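Local coordinates for protein D-glyceraldehyde dehydrogenase (NADP(+)) (Thermoplasma acidophilum, PDB 5IZD) that catalyses the NADP-dependent oxidation of D-glyceraldehyde to (R)-glycerate in the non-phosphorylated Entner-Doudoroff pathway, at residues T227-G230 with Q231-Q235; M262-A265 with L266-L269; G125-S128 with H129-I132; I184-K187 with F188-G192. All blocks are in the same frame, centred on the assembly; numbering follows the deposited sequence.

Contact 1 (T227-G230 with Q231-Q235); sequences TATG and QRIMQ. With NAP (NADP nicotinamide-adenine-dinucleotide phosphate), chain I.
The NADP pocket borrows one side of this helix, the first turns of helix 227-236, where Thr-229 and Ile-233 stand one turn apart and both face the dinucleotide. Their side chains meet where CG2 of Thr-229 lies 3.9 Å from CD1 of Ile-233. CG2 of Thr-229 points at the cofactor because it sits anti to the backbone N, leaving OG1 beside that N (chi1 -57°). This methyl then comes 3.6 Å from C5A of the adenine, while OG1 of Thr-229 lies 3.1 Å from O1A of the diphosphate, on its adenosine-side phosphorus; the same hydroxyl hydrogen-bonds to Ser-226. Arg-232 runs extended past the adenine, with NAP N6A near the plane of its guanidinium at the edge and 4.0 Å from NE, and its NH2 forms a salt bridge with Asp-210. On another side of the helix, Gln-231 lays CG 3.3 Å from Thr-227 O, and its amide NE2 bonds to Ser-238 O of the second subunit. A helix that follows strand 220-224 and leads to strand 243-247, with its opening turn against the cofactor, is typical of the Rossmann-like beta-alpha-beta coenzyme domain of aldehyde dehydrogenases.

Contact 2 (M262-A265 with L266-L269); sequences MDNA and LKTL
Thr-268 turns its hydroxyl back along the helix onto the carbonyl of Asn-264, one turn earlier. OG1 lies beside its own backbone N and anti to the carbonyl carbon (chi1 -51°), and from there it gives a 2.8 Å hydrogen bond to Asn-264 O. The same oxygen accepts Thr-268 N at 2.9 Å, and the two donors arrive from opposite faces of the carbonyl plane, so one residue grips this oxygen twice and its hydroxyl is satisfied inside the helix. Leu-266 leans toward the N-terminal end in a similar way: its CG is 3.4 Å from Met-262 O, and its CD1 meets the folded-back Met-262 at CE, a loose apolar touch of 4.5 Å. Lys-267 reaches out as an extended chain, its CG 3.4 Å from Asp-263 O. The charged ends of those two part company: Asp-263 pairs with Arg-300, whereas NZ of Lys-267 bonds to Leu-482 O of the second subunit. Asn-264 OD1 takes the backbone N of that same neighbouring residue. Helix 262-274 is thus wedged between helix 294-305, which receives Met-262, Leu-266 and Leu-269, strands 252-256 and 410-414, whose Phe-254 and Phe-414 meet Thr-268, and the C-terminal region of the second subunit.

Contact 3 (G125-S128 with H129-I132); sequences GTSS and HRKI
Arg-130 reaches back over the turn to Thr-126, a well-formed side-chain link in the hairpin. NH1 gives a fairly straight hydrogen bond to Thr-126 OG1, 3.1 Å long at 160°, with the hydroxyl at the edge of the guanidinium and almost in its plane. On its way the extended chain passes Ser-127, whose OG lies 3.5 Å from CD of Arg-130. The backbone beneath is a type I turn from Ser-127 to Arg-130, closed by Arg-130 N on Ser-127 O at 3.2 Å. At the tip, Ser-128 OG and His-129 ND1 share a 3.0 Å hydrogen bond; the serine hydroxyl sits between its backbone N and carbonyl carbon (chi1 69°), which puts it beside ND1 at the ring edge. Elsewhere the hold is slacker: the bond from Gly-125 N to Arg-130 O is weak, as is His-129 N to Ser-127 OG, and Thr-126 and Ser-127 stand largely in solvent. The turn joins strand 120-124 to strand 130-145, which on its other side pairs with strand 468-476; Asp-476 there fixes NE of Arg-130, while NZ of Lys-131 bonds to Tyr-477 OH and also forms a salt bridge with Glu-426 of the third subunit.

Contact 4 (I184-K187 with F188-G192); sequences IVRK and FVEAG
Two bends in Lys-187, at chi2 (-77°) and chi4 (-76°), fold its chain round so that the amine meets Glu-190 three residues on. In Glu-190 the first torsion sets CG anti to the carbonyl carbon, directing the side chain toward the preceding turn, and the extended chain beyond CG supplies the reach. NZ of Lys-187 approaches OE2 of Glu-190 at 3.1 Å, from the syn side and a little out of the carboxylate plane, making an i to i+3 salt bridge along the helix surface. The second carboxylate oxygen, OE1 of Glu-190, rests 3.5 Å from CG of Arg-186, so the acid lies over the aliphatic part of that arginine; the guanidinium itself turns away to a cation-pi contact with Trp-11. Lys-187 likewise has a cation-pi partner, Trp-183. On a different side of the helix, Ile-184 and Phe-188 lie side by side and point the same way, CG2 of Ile-184 being 3.9 Å from CE1 of Phe-188. The ring also sets its edge against the backbone, with CD1 of Phe-188 3.4 Å from Ile-184 O. Val-189 brings CG2 to 3.3 Å from Val-185 O, and the two valines just graze each other. The helix then ends in a Schellman motif at Gly-192, whose positive phi (102°) takes the chain out of the helix, with Gly-192 N bonded to Val-189 O. Helix 178-190 links strand 168-172 to strand 198-200 in a beta-alpha-beta unit: Val-185 and Phe-188 press on the latter strand, Ile-184 and Phe-188 on helix 153-164, and Lys-187, Phe-188 and Ala-191 on helix 39-77.

Contact 1 alone among the four touches NADP. Contact 4 belongs to the same nucleotide-binding sheet system, in an earlier beta-alpha-beta unit of the same domain; the two centres are about 30 Å apart, and the side chain of Val-185 stays about 13 Å from the cofactor. Contact 2 lies on a helix beside the seven-stranded sheet that includes strands 252-256 and 410-414, its centre about 35 Å from that of contact 1. Contact 3 is remote from all annotated sites, about 43 Å from contact 1 and about 58 Å from contact 2 between centres, on a hairpin reaching into the tetramer. Contacts 1, 2 and 3 all meet the second subunit, whereas 184-192 touches no other chain.

Contact 1 (T227-G230 with Q231-Q235)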
ATOM      1  N   THR A 227      10.443  28.868 -12.115  1.00 30.34           N
ATOM      2  CA  THR A 227       9.839  28.127 -13.219  1.00 30.72           C
ATOM      3  C   THR A 227      10.850  28.001 -14.386  1.00 31.19           C
ATOM      4  O   THR A 227      10.986  26.904 -14.942  1.00 31.14           O
ATOM      5  CB  THR A 227       8.581  28.826 -13.725  1.00 30.92           C
ATOM      6  OG1 THR A 227       7.764  29.165 -12.611  1.00 30.68           O
ATOM      7  CG2 THR A 227       7.811  27.897 -14.681  1.00 30.97           C
ATOM      8  N   ALA A 228      11.509  29.109 -14.738  1.00 31.46           N
ATOM      9  CA  ALA A 228      12.416  29.142 -15.890  1.00 32.16           C
ATOM     10  C   ALA A 228      13.587  28.099 -15.739  1.00 32.08           C
ATOM     11  O   ALA A 228      14.048  27.510 -16.731  1.00 32.46           O
ATOM     12  CB  ALA A 228      12.997  30.547 -16.098  1.00 32.77           C
ATOM     13  N   THR A 229      14.051  27.906 -14.506  1.00 31.69           N
ATOM     14  CA  THR A 229      15.214  27.084 -14.219  1.00 31.63           C
ATOM     15  C   THR A 229      14.759  25.660 -14.283  1.00 30.91           C
ATOM     16  O   THR A 229      15.474  24.819 -14.805  1.00 30.85           O
ATOM     17  CB  THR A 229      15.820  27.383 -12.855  1.00 31.62           C
ATOM     18  OG1 THR A 229      16.161  28.758 -12.807  1.00 31.98           O
ATOM     19  CG2 THR A 229      17.107  26.545 -12.594  1.00 31.89           C
ATOM     20  N   GLY A 230      13.571  25.390 -13.769  1.00 30.34           N
ATOM     21  CA  GLY A 230      12.942  24.097 -13.944  1.00 29.88           C
ATOM     22  C   GLY A 230      12.774  23.667 -15.372  1.00 30.06           C
ATOM     23  O   GLY A 230      13.023  22.478 -15.716  1.00 30.05           O
ATOM     24  N   GLN A 231      12.281  24.588 -16.202  1.00 30.53           N
ATOM     25  CA  GLN A 231      12.093  24.308 -17.634  1.00 30.90           C
ATOM     26  C   GLN A 231      13.442  24.016 -18.298  1.00 32.04           C
ATOM     27  O   GLN A 231      13.572  23.087 -19.079  1.00 31.68           O
ATOM     28  CB  GLN A 231      11.397  25.437 -18.349  1.00 31.08           C
ATOM     29  CG  GLN A 231       9.988  25.716 -17.872  1.00 30.76           C
ATOM     30  CD  GLN A 231       9.390  26.918 -18.532  1.00 31.17           C
ATOM     31  OE1 GLN A 231       9.761  28.050 -18.248  1.00 31.31           O
ATOM     32  NE2 GLN A 231       8.489  26.686 -19.441  1.00 31.47           N
ATOM     33  N   ARG A 232      14.460  24.770 -17.919  1.00 33.31           N
ATOM     34  CA  ARG A 232      15.803  24.549 -18.439  1.00 35.11           C
ATOM     35  C   ARG A 232      16.390  23.198 -18.005  1.00 34.59           C
ATOM     36  O   ARG A 232      16.963  22.487 -18.828  1.00 34.67           O
ATOM     37  CB  ARG A 232      16.723  25.701 -18.046  1.00 36.94           C
ATOM     38  CG  ARG A 232      18.085  25.648 -18.692  1.00 39.15           C
ATOM     39  CD  ARG A 232      18.812  26.984 -18.664  1.00 41.62           C
ATOM     40  NE  ARG A 232      20.132  26.896 -19.333  1.00 44.41           N
ATOM     41  CZ  ARG A 232      20.368  27.078 -20.652  1.00 47.41           C
ATOM     42  NH1 ARG A 232      19.390  27.347 -21.519  1.00 49.13           N
ATOM     43  NH2 ARG A 232      21.606  27.000 -21.142  1.00 47.94           N
ATOM     44  N   ILE A 233      16.227  22.848 -16.737  1.00 33.94           N
ATOM     45  CA  ILE A 233      16.716  21.575 -16.252  1.00 33.81           C
ATOM     46  C   ILE A 233      16.046  20.410 -17.009  1.00 33.81           C
ATOM     47  O   ILE A 233      16.707  19.456 -17.413  1.00 33.74           O
ATOM     48  CB  ILE A 233      16.478  21.430 -14.734  1.00 33.26           C
ATOM     49  CG1 ILE A 233      17.423  22.339 -13.997  1.00 33.57           C
ATOM     50  CG2 ILE A 233      16.609  19.962 -14.279  1.00 32.99           C
ATOM     51  CD1 ILE A 233      17.017  22.635 -12.581  1.00 33.52           C
ATOM     52  N   MET A 234      14.742  20.505 -17.194  1.00 33.38           N
ATOM     53  CA  MET A 234      14.038  19.498 -17.932  1.00 33.74           C
ATOM     54  C   MET A 234      14.549  19.370 -19.350  1.00 34.01           C
ATOM     55  O   MET A 234      14.696  18.252 -19.850  1.00 34.00           O
ATOM     56  CB  MET A 234      12.510  19.780 -17.909  1.00 33.92           C
ATOM     57  CG  MET A 234      11.650  18.655 -18.377  1.00 34.21           C
ATOM     58  SD  MET A 234       9.899  18.971 -17.984  1.00 34.77           S
ATOM     59  CE  MET A 234       9.160  17.744 -19.042  1.00 35.24           C
ATOM     60  N   GLN A 235      14.796  20.484 -20.025  1.00 34.43           N
ATOM     61  CA  GLN A 235      15.371  20.423 -21.383  1.00 35.37           C
ATOM     62  C   GLN A 235      16.761  19.750 -21.414  1.00 35.46           C
ATOM     63  O   GLN A 235      17.001  18.877 -22.250  1.00 34.90           O
ATOM     64  CB  GLN A 235      15.497  21.814 -21.972  1.00 36.74           C
ATOM     65  CG  GLN A 235      14.167  22.473 -22.303  1.00 37.22           C
ATOM     66  CD  GLN A 235      14.330  23.986 -22.359  1.00 38.83           C
ATOM     67  OE1 GLN A 235      15.440  24.485 -22.315  1.00 38.76           O
ATOM     68  NE2 GLN A 235      13.213  24.714 -22.418  1.00 39.32           N
TER
HETATM   69  PA  NAP I 601      16.605  29.495  -9.252  1.00 42.11           P
HETATM   70  O1A NAP I 601      17.384  30.210 -10.312  1.00 46.04           O
HETATM   71  O2A NAP I 601      15.466  28.596  -9.686  1.00 46.71           O
HETATM   72  O5B NAP I 601      17.660  28.651  -8.332  1.00 38.53           O
HETATM   73  C5B NAP I 601      17.398  27.353  -7.753  1.00 34.31           C
HETATM   74  C4B NAP I 601      18.663  26.475  -7.804  1.00 32.31           C
HETATM   75  O4B NAP I 601      18.956  26.115  -9.167  1.00 31.06           O
HETATM   76  C3B NAP I 601      19.924  27.210  -7.304  1.00 32.09           C
HETATM   77  O3B NAP I 601      20.818  26.254  -6.675  1.00 31.70           O
HETATM   78  C2B NAP I 601      20.526  27.741  -8.576  1.00 32.28           C
HETATM   79  O2B NAP I 601      21.894  28.119  -8.455  1.00 34.08           O
HETATM   80  C1B NAP I 601      20.298  26.579  -9.505  1.00 30.88           C
HETATM   81  N9A NAP I 601      20.387  26.886 -10.941  1.00 27.38           N
HETATM   82  C8A NAP I 601      20.263  28.088 -11.566  1.00 26.94           C
HETATM   83  N7A NAP I 601      20.422  27.989 -12.869  1.00 28.49           N
HETATM   84  C5A NAP I 601      20.628  26.622 -13.084  1.00 28.35           C
HETATM   85  C6A NAP I 601      20.847  25.874 -14.241  1.00 29.52           C
HETATM   86  N6A NAP I 601      20.879  26.414 -15.465  1.00 31.70           N
HETATM   87  N1A NAP I 601      21.019  24.541 -14.118  1.00 30.61           N
HETATM   88  C2A NAP I 601      21.011  23.992 -12.890  1.00 28.96           C
HETATM   89  N3A NAP I 601      20.825  24.637 -11.730  1.00 29.17           N
HETATM   90  C4A NAP I 601      20.625  25.962 -11.912  1.00 27.12           C
HETATM   91  O3  NAP I 601      16.044  30.596  -8.256  1.00 52.78           O
HETATM   92  PN  NAP I 601      16.206  32.198  -8.265  1.00 70.41           P
HETATM   93  O1N NAP I 601      17.661  32.576  -8.054  1.00 63.76           O
HETATM   94  O2N NAP I 601      15.291  32.801  -7.228  1.00 67.93           O
HETATM   95  O5D NAP I 601      15.759  32.626  -9.686  1.00 68.93           O
HETATM   96  P2B NAP I 601      22.272  29.733  -8.416  1.00 28.93           P
HETATM   97  O1X NAP I 601      23.807  29.801  -8.369  1.00 34.61           O
HETATM   98  O2X NAP I 601      21.716  30.303  -7.198  1.00 27.51           O
HETATM   99  O3X NAP I 601      21.770  30.399  -9.652  1.00 28.38           O

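Contact 2 (M262-A265 with L266-L269)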
ATOM      1  N   MET A 262     -13.498  35.591  10.602  1.00 41.14           N
ATOM      2  CA  MET A 262     -12.699  36.749  10.177  1.00 41.90           C
ATOM      3  C   MET A 262     -11.294  36.781  10.802  1.00 40.48           C
ATOM      4  O   MET A 262     -10.308  36.975  10.102  1.00 39.96           O
ATOM      5  CB  MET A 262     -13.416  38.057  10.527  1.00 43.96           C
ATOM      6  CG  MET A 262     -14.701  38.321   9.740  1.00 45.59           C
ATOM      7  SD  MET A 262     -14.394  38.666   7.998  1.00 47.93           S
ATOM      8  CE  MET A 262     -13.481  40.220   8.205  1.00 46.74           C
ATOM      9  N   ASP A 263     -11.237  36.595  12.115  1.00 40.06           N
ATOM     10  CA  ASP A 263      -9.988  36.589  12.852  1.00 39.45           C
ATOM     11  C   ASP A 263      -9.075  35.513  12.330  1.00 37.62           C
ATOM     12  O   ASP A 263      -7.928  35.759  12.094  1.00 36.58           O
ATOM     13  CB  ASP A 263     -10.202  36.384  14.370  1.00 40.84           C
ATOM     14  CG  ASP A 263     -10.663  37.662  15.091  1.00 42.55           C
ATOM     15  OD1 ASP A 263     -10.605  38.761  14.514  1.00 42.82           O
ATOM     16  OD2 ASP A 263     -11.099  37.558  16.260  1.00 44.44           O
ATOM     17  N   ASN A 264      -9.595  34.309  12.125  1.00 36.36           N
ATOM     18  CA  ASN A 264      -8.721  33.235  11.673  1.00 35.05           C
ATOM     19  C   ASN A 264      -8.188  33.451  10.262  1.00 33.94           C
ATOM     20  O   ASN A 264      -7.025  33.176   9.996  1.00 33.00           O
ATOM     21  CB  ASN A 264      -9.378  31.859  11.870  1.00 34.84           C
ATOM     22  CG  ASN A 264      -9.376  31.457  13.337  1.00 35.25           C
ATOM     23  OD1 ASN A 264      -8.552  31.961  14.136  1.00 34.67           O
ATOM     24  ND2 ASN A 264     -10.307  30.561  13.715  1.00 35.35           N
ATOM     25  N   ALA A 265      -9.055  33.981   9.394  1.00 33.83           N
ATOM     26  CA  ALA A 265      -8.699  34.233   8.013  1.00 33.19           C
ATOM     27  C   ALA A 265      -7.593  35.290   7.948  1.00 32.89           C
ATOM     28  O   ALA A 265      -6.616  35.099   7.237  1.00 32.30           O
ATOM     29  CB  ALA A 265      -9.898  34.676   7.232  1.00 33.45           C
ATOM     30  N   LEU A 266      -7.790  36.384   8.688  1.00 33.44           N
ATOM     31  CA  LEU A 266      -6.795  37.464   8.794  1.00 33.51           C
ATOM     32  C   LEU A 266      -5.459  37.013   9.384  1.00 33.22           C
ATOM     33  O   LEU A 266      -4.427  37.384   8.881  1.00 32.73           O
ATOM     34  CB  LEU A 266      -7.338  38.668   9.567  1.00 34.15           C
ATOM     35  CG  LEU A 266      -8.384  39.437   8.786  1.00 34.59           C
ATOM     36  CD1 LEU A 266      -9.255  40.325   9.690  1.00 35.36           C
ATOM     37  CD2 LEU A 266      -7.707  40.234   7.688  1.00 34.36           C
ATOM     38  N   LYS A 267      -5.496  36.218  10.448  1.00 33.51           N
ATOM     39  CA  LYS A 267      -4.283  35.683  11.028  1.00 33.41           C
ATOM     40  C   LYS A 267      -3.522  34.841  10.019  1.00 32.38           C
ATOM     41  O   LYS A 267      -2.293  34.987   9.865  1.00 31.80           O
ATOM     42  CB  LYS A 267      -4.594  34.781  12.194  1.00 34.39           C
ATOM     43  CG  LYS A 267      -4.853  35.499  13.489  1.00 35.76           C
ATOM     44  CD  LYS A 267      -5.124  34.444  14.570  1.00 36.70           C
ATOM     45  CE  LYS A 267      -5.439  35.105  15.892  1.00 38.01           C
ATOM     46  NZ  LYS A 267      -5.965  34.090  16.841  1.00 39.10           N
ATOM     47  N   THR A 268      -4.249  33.938   9.354  1.00 31.59           N
ATOM     48  CA  THR A 268      -3.664  33.089   8.337  1.00 30.77           C
ATOM     49  C   THR A 268      -3.124  33.902   7.133  1.00 30.55           C
ATOM     50  O   THR A 268      -2.084  33.539   6.570  1.00 29.99           O
ATOM     51  CB  THR A 268      -4.655  32.028   7.838  1.00 30.53           C
ATOM     52  OG1 THR A 268      -5.224  31.323   8.963  1.00 30.64           O
ATOM     53  CG2 THR A 268      -3.991  31.078   6.860  1.00 29.86           C
ATOM     54  N   LEU A 269      -3.849  34.942   6.719  1.00 30.85           N
ATOM     55  CA  LEU A 269      -3.396  35.770   5.604  1.00 30.85           C
ATOM     56  C   LEU A 269      -2.124  36.542   5.959  1.00 30.89           C
ATOM     57  O   LEU A 269      -1.232  36.677   5.126  1.00 30.64           O
ATOM     58  CB  LEU A 269      -4.465  36.769   5.165  1.00 31.22           C
ATOM     59  CG  LEU A 269      -4.096  37.631   3.961  1.00 31.19           C
ATOM     60  CD1 LEU A 269      -3.816  36.765   2.736  1.00 30.80           C
ATOM     61  CD2 LEU A 269      -5.252  38.593   3.694  1.00 31.80           C
TER

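Contact 3 (G125-S128 with H129-I132)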
ATOM      1  N   GLY A 125       2.850 -14.724 -11.201  1.00 32.97           N
ATOM      2  CA  GLY A 125       3.328 -14.836 -12.564  1.00 32.71           C
ATOM      3  C   GLY A 125       2.237 -15.383 -13.449  1.00 33.16           C
ATOM      4  O   GLY A 125       1.089 -15.459 -13.039  1.00 32.56           O
ATOM      5  N   THR A 126       2.613 -15.766 -14.655  1.00 33.63           N
ATOM      6  CA  THR A 126       1.656 -16.265 -15.650  1.00 34.57           C
ATOM      7  C   THR A 126       1.468 -17.761 -15.610  1.00 35.03           C
ATOM      8  O   THR A 126       0.734 -18.266 -16.431  1.00 35.57           O
ATOM      9  CB  THR A 126       2.050 -15.792 -17.066  1.00 35.04           C
ATOM     10  OG1 THR A 126       3.455 -16.053 -17.326  1.00 35.19           O
ATOM     11  CG2 THR A 126       1.826 -14.249 -17.147  1.00 34.74           C
ATOM     12  N   SER A 127       2.142 -18.470 -14.697  1.00 35.00           N
ATOM     13  CA  SER A 127       1.760 -19.842 -14.335  1.00 36.03           C
ATOM     14  C   SER A 127       2.004 -20.009 -12.862  1.00 35.73           C
ATOM     15  O   SER A 127       2.545 -19.104 -12.195  1.00 33.78           O
ATOM     16  CB  SER A 127       2.553 -20.913 -15.103  1.00 36.54           C
ATOM     17  OG  SER A 127       3.895 -20.834 -14.670  1.00 37.27           O
ATOM     18  N   SER A 128       1.579 -21.180 -12.360  1.00 35.53           N
ATOM     19  CA  SER A 128       1.757 -21.485 -10.941  1.00 35.81           C
ATOM     20  C   SER A 128       3.213 -21.626 -10.550  1.00 35.81           C
ATOM     21  O   SER A 128       3.498 -21.565  -9.384  1.00 36.51           O
ATOM     22  CB  SER A 128       1.073 -22.800 -10.565  1.00 36.32           C
ATOM     23  OG  SER A 128       1.752 -23.867 -11.169  1.00 36.38           O
ATOM     24  N   HIS A 129       4.126 -21.878 -11.482  1.00 35.54           N
ATOM     25  CA  HIS A 129       5.545 -21.943 -11.130  1.00 35.66           C
ATOM     26  C   HIS A 129       6.355 -20.741 -11.639  1.00 34.44           C
ATOM     27  O   HIS A 129       7.515 -20.888 -12.004  1.00 34.09           O
ATOM     28  CB  HIS A 129       6.136 -23.270 -11.602  1.00 36.68           C
ATOM     29  CG  HIS A 129       5.766 -24.417 -10.726  1.00 38.00           C
ATOM     30  ND1 HIS A 129       4.477 -24.887 -10.645  1.00 38.67           N
ATOM     31  CD2 HIS A 129       6.493 -25.152  -9.853  1.00 38.75           C
ATOM     32  CE1 HIS A 129       4.427 -25.904  -9.799  1.00 39.37           C
ATOM     33  NE2 HIS A 129       5.637 -26.074  -9.294  1.00 39.77           N
ATOM     34  N   ARG A 130       5.691 -19.587 -11.662  1.00 33.46           N
ATOM     35  CA  ARG A 130       6.266 -18.311 -12.010  1.00 32.94           C
ATOM     36  C   ARG A 130       5.833 -17.259 -10.982  1.00 32.29           C
ATOM     37  O   ARG A 130       4.674 -17.257 -10.534  1.00 32.10           O
ATOM     38  CB  ARG A 130       5.795 -17.873 -13.388  1.00 32.69           C
ATOM     39  CG  ARG A 130       6.573 -18.528 -14.509  1.00 33.05           C
ATOM     40  CD  ARG A 130       5.953 -18.221 -15.862  1.00 33.20           C
ATOM     41  NE  ARG A 130       6.695 -18.895 -16.910  1.00 33.72           N
ATOM     42  CZ  ARG A 130       6.581 -18.661 -18.208  1.00 33.97           C
ATOM     43  NH1 ARG A 130       5.700 -17.790 -18.678  1.00 34.00           N
ATOM     44  NH2 ARG A 130       7.322 -19.357 -19.051  1.00 34.55           N
ATOM     45  N   LYS A 131       6.757 -16.385 -10.637  1.00 31.63           N
ATOM     46  CA  LYS A 131       6.470 -15.189  -9.814  1.00 31.23           C
ATOM     47  C   LYS A 131       7.174 -13.986 -10.430  1.00 30.63           C
ATOM     48  O   LYS A 131       8.132 -14.128 -11.195  1.00 30.45           O
ATOM     49  CB  LYS A 131       6.919 -15.367  -8.340  1.00 31.59           C
ATOM     50  CG  LYS A 131       6.176 -16.481  -7.562  1.00 32.32           C
ATOM     51  CD  LYS A 131       4.701 -16.127  -7.338  1.00 32.54           C
ATOM     52  CE  LYS A 131       3.868 -17.185  -6.632  1.00 33.41           C
ATOM     53  NZ  LYS A 131       3.629 -18.402  -7.472  1.00 34.02           N
ATOM     54  N   ILE A 132       6.696 -12.802 -10.081  1.00 30.23           N
ATOM     55  CA  ILE A 132       7.330 -11.551 -10.484  1.00 30.20           C
ATOM     56  C   ILE A 132       7.734 -10.782  -9.208  1.00 30.30           C
ATOM     57  O   ILE A 132       6.892 -10.395  -8.419  1.00 29.72           O
ATOM     58  CB  ILE A 132       6.391 -10.764 -11.398  1.00 29.95           C
ATOM     59  CG1 ILE A 132       6.080 -11.581 -12.642  1.00 30.11           C
ATOM     60  CG2 ILE A 132       7.031  -9.418 -11.807  1.00 29.78           C
ATOM     61  CD1 ILE A 132       4.987 -10.963 -13.487  1.00 30.14           C
TER

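Contact 4 (I184-K187 with F188-G192)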
ATOM      1  N   ILE A 184      25.159  22.216   7.268  1.00 32.18           N
ATOM      2  CA  ILE A 184      24.414  20.959   7.331  1.00 31.79           C
ATOM      3  C   ILE A 184      25.244  19.809   6.825  1.00 32.05           C
ATOM      4  O   ILE A 184      25.338  18.794   7.501  1.00 32.25           O
ATOM      5  CB  ILE A 184      23.077  21.062   6.557  1.00 31.03           C
ATOM      6  CG1 ILE A 184      22.148  21.984   7.337  1.00 30.98           C
ATOM      7  CG2 ILE A 184      22.419  19.697   6.404  1.00 30.70           C
ATOM      8  CD1 ILE A 184      21.011  22.532   6.535  1.00 30.51           C
ATOM      9  N   VAL A 185      25.888  20.008   5.678  1.00 32.24           N
ATOM     10  CA  VAL A 185      26.783  19.034   5.079  1.00 32.67           C
ATOM     11  C   VAL A 185      27.871  18.593   6.057  1.00 33.83           C
ATOM     12  O   VAL A 185      28.162  17.396   6.165  1.00 33.84           O
ATOM     13  CB  VAL A 185      27.417  19.572   3.763  1.00 32.63           C
ATOM     14  CG1 VAL A 185      28.568  18.691   3.284  1.00 32.99           C
ATOM     15  CG2 VAL A 185      26.340  19.657   2.659  1.00 31.91           C
ATOM     16  N   ARG A 186      28.465  19.566   6.740  1.00 34.77           N
ATOM     17  CA  ARG A 186      29.530  19.302   7.719  1.00 36.10           C
ATOM     18  C   ARG A 186      28.949  18.436   8.849  1.00 35.98           C
ATOM     19  O   ARG A 186      29.596  17.478   9.247  1.00 36.29           O
ATOM     20  CB  ARG A 186      30.163  20.605   8.225  1.00 37.31           C
ATOM     21  CG  ARG A 186      31.367  20.459   9.191  1.00 38.89           C
ATOM     22  CD  ARG A 186      32.053  21.801   9.463  1.00 40.08           C
ATOM     23  NE  ARG A 186      32.746  22.343   8.275  1.00 40.82           N
ATOM     24  CZ  ARG A 186      33.997  22.035   7.867  1.00 41.84           C
ATOM     25  NH1 ARG A 186      34.780  21.174   8.531  1.00 42.77           N
ATOM     26  NH2 ARG A 186      34.493  22.613   6.756  1.00 41.96           N
ATOM     27  N   LYS A 187      27.706  18.687   9.287  1.00 35.33           N
ATOM     28  CA  LYS A 187      27.093  17.829  10.308  1.00 35.25           C
ATOM     29  C   LYS A 187      26.924  16.378   9.836  1.00 34.89           C
ATOM     30  O   LYS A 187      27.181  15.456  10.591  1.00 35.09           O
ATOM     31  CB  LYS A 187      25.792  18.435  10.861  1.00 35.01           C
ATOM     32  CG  LYS A 187      26.030  19.714  11.661  1.00 35.61           C
ATOM     33  CD  LYS A 187      26.570  19.420  13.057  1.00 36.58           C
ATOM     34  CE  LYS A 187      27.077  20.690  13.725  1.00 37.26           C
ATOM     35  NZ  LYS A 187      28.401  21.076  13.151  1.00 37.85           N
ATOM     36  N   PHE A 188      26.517  16.182   8.590  1.00 34.31           N
ATOM     37  CA  PHE A 188      26.455  14.844   8.006  1.00 34.26           C
ATOM     38  C   PHE A 188      27.834  14.170   7.943  1.00 35.33           C
ATOM     39  O   PHE A 188      27.982  12.951   8.291  1.00 35.52           O
ATOM     40  CB  PHE A 188      25.788  14.888   6.628  1.00 33.30           C
ATOM     41  CG  PHE A 188      24.326  14.799   6.701  1.00 32.44           C
ATOM     42  CD1 PHE A 188      23.574  15.931   6.919  1.00 32.09           C
ATOM     43  CD2 PHE A 188      23.688  13.570   6.624  1.00 32.07           C
ATOM     44  CE1 PHE A 188      22.192  15.869   6.974  1.00 31.55           C
ATOM     45  CE2 PHE A 188      22.304  13.510   6.701  1.00 31.51           C
ATOM     46  CZ  PHE A 188      21.553  14.663   6.887  1.00 31.13           C
ATOM     47  N   VAL A 189      28.830  14.948   7.517  1.00 35.98           N
ATOM     48  CA  VAL A 189      30.232  14.504   7.587  1.00 37.32           C
ATOM     49  C   VAL A 189      30.651  14.090   9.020  1.00 38.63           C
ATOM     50  O   VAL A 189      31.102  12.937   9.231  1.00 39.79           O
ATOM     51  CB  VAL A 189      31.243  15.524   6.990  1.00 37.62           C
ATOM     52  CG1 VAL A 189      32.677  15.009   7.122  1.00 38.43           C
ATOM     53  CG2 VAL A 189      30.952  15.707   5.512  1.00 37.03           C
ATOM     54  N   GLU A 190      30.445  14.952   9.996  1.00 39.18           N
ATOM     55  CA  GLU A 190      30.792  14.610  11.374  1.00 40.46           C
ATOM     56  C   GLU A 190      29.991  13.409  11.914  1.00 40.26           C
ATOM     57  O   GLU A 190      30.464  12.733  12.800  1.00 40.97           O
ATOM     58  CB  GLU A 190      30.646  15.827  12.290  1.00 41.32           C
ATOM     59  CG  GLU A 190      31.613  16.965  11.942  1.00 42.11           C
ATOM     60  CD  GLU A 190      31.218  18.346  12.487  1.00 42.95           C
ATOM     61  OE1 GLU A 190      32.091  19.269  12.395  1.00 43.90           O
ATOM     62  OE2 GLU A 190      30.070  18.526  12.999  1.00 42.99           O
ATOM     63  N   ALA A 191      28.796  13.122  11.372  1.00 39.40           N
ATOM     64  CA  ALA A 191      28.002  11.974  11.797  1.00 39.23           C
ATOM     65  C   ALA A 191      28.506  10.647  11.207  1.00 39.69           C
ATOM     66  O   ALA A 191      27.963   9.572  11.562  1.00 39.71           O
ATOM     67  CB  ALA A 191      26.539  12.185  11.441  1.00 38.37           C
ATOM     68  N   GLY A 192      29.491  10.697  10.285  1.00 39.78           N
ATOM     69  CA  GLY A 192      30.054   9.478   9.660  1.00 39.93           C
ATOM     70  C   GLY A 192      29.633   9.094   8.245  1.00 39.45           C
ATOM     71  O   GLY A 192      29.873   7.954   7.831  1.00 39.40           O
TER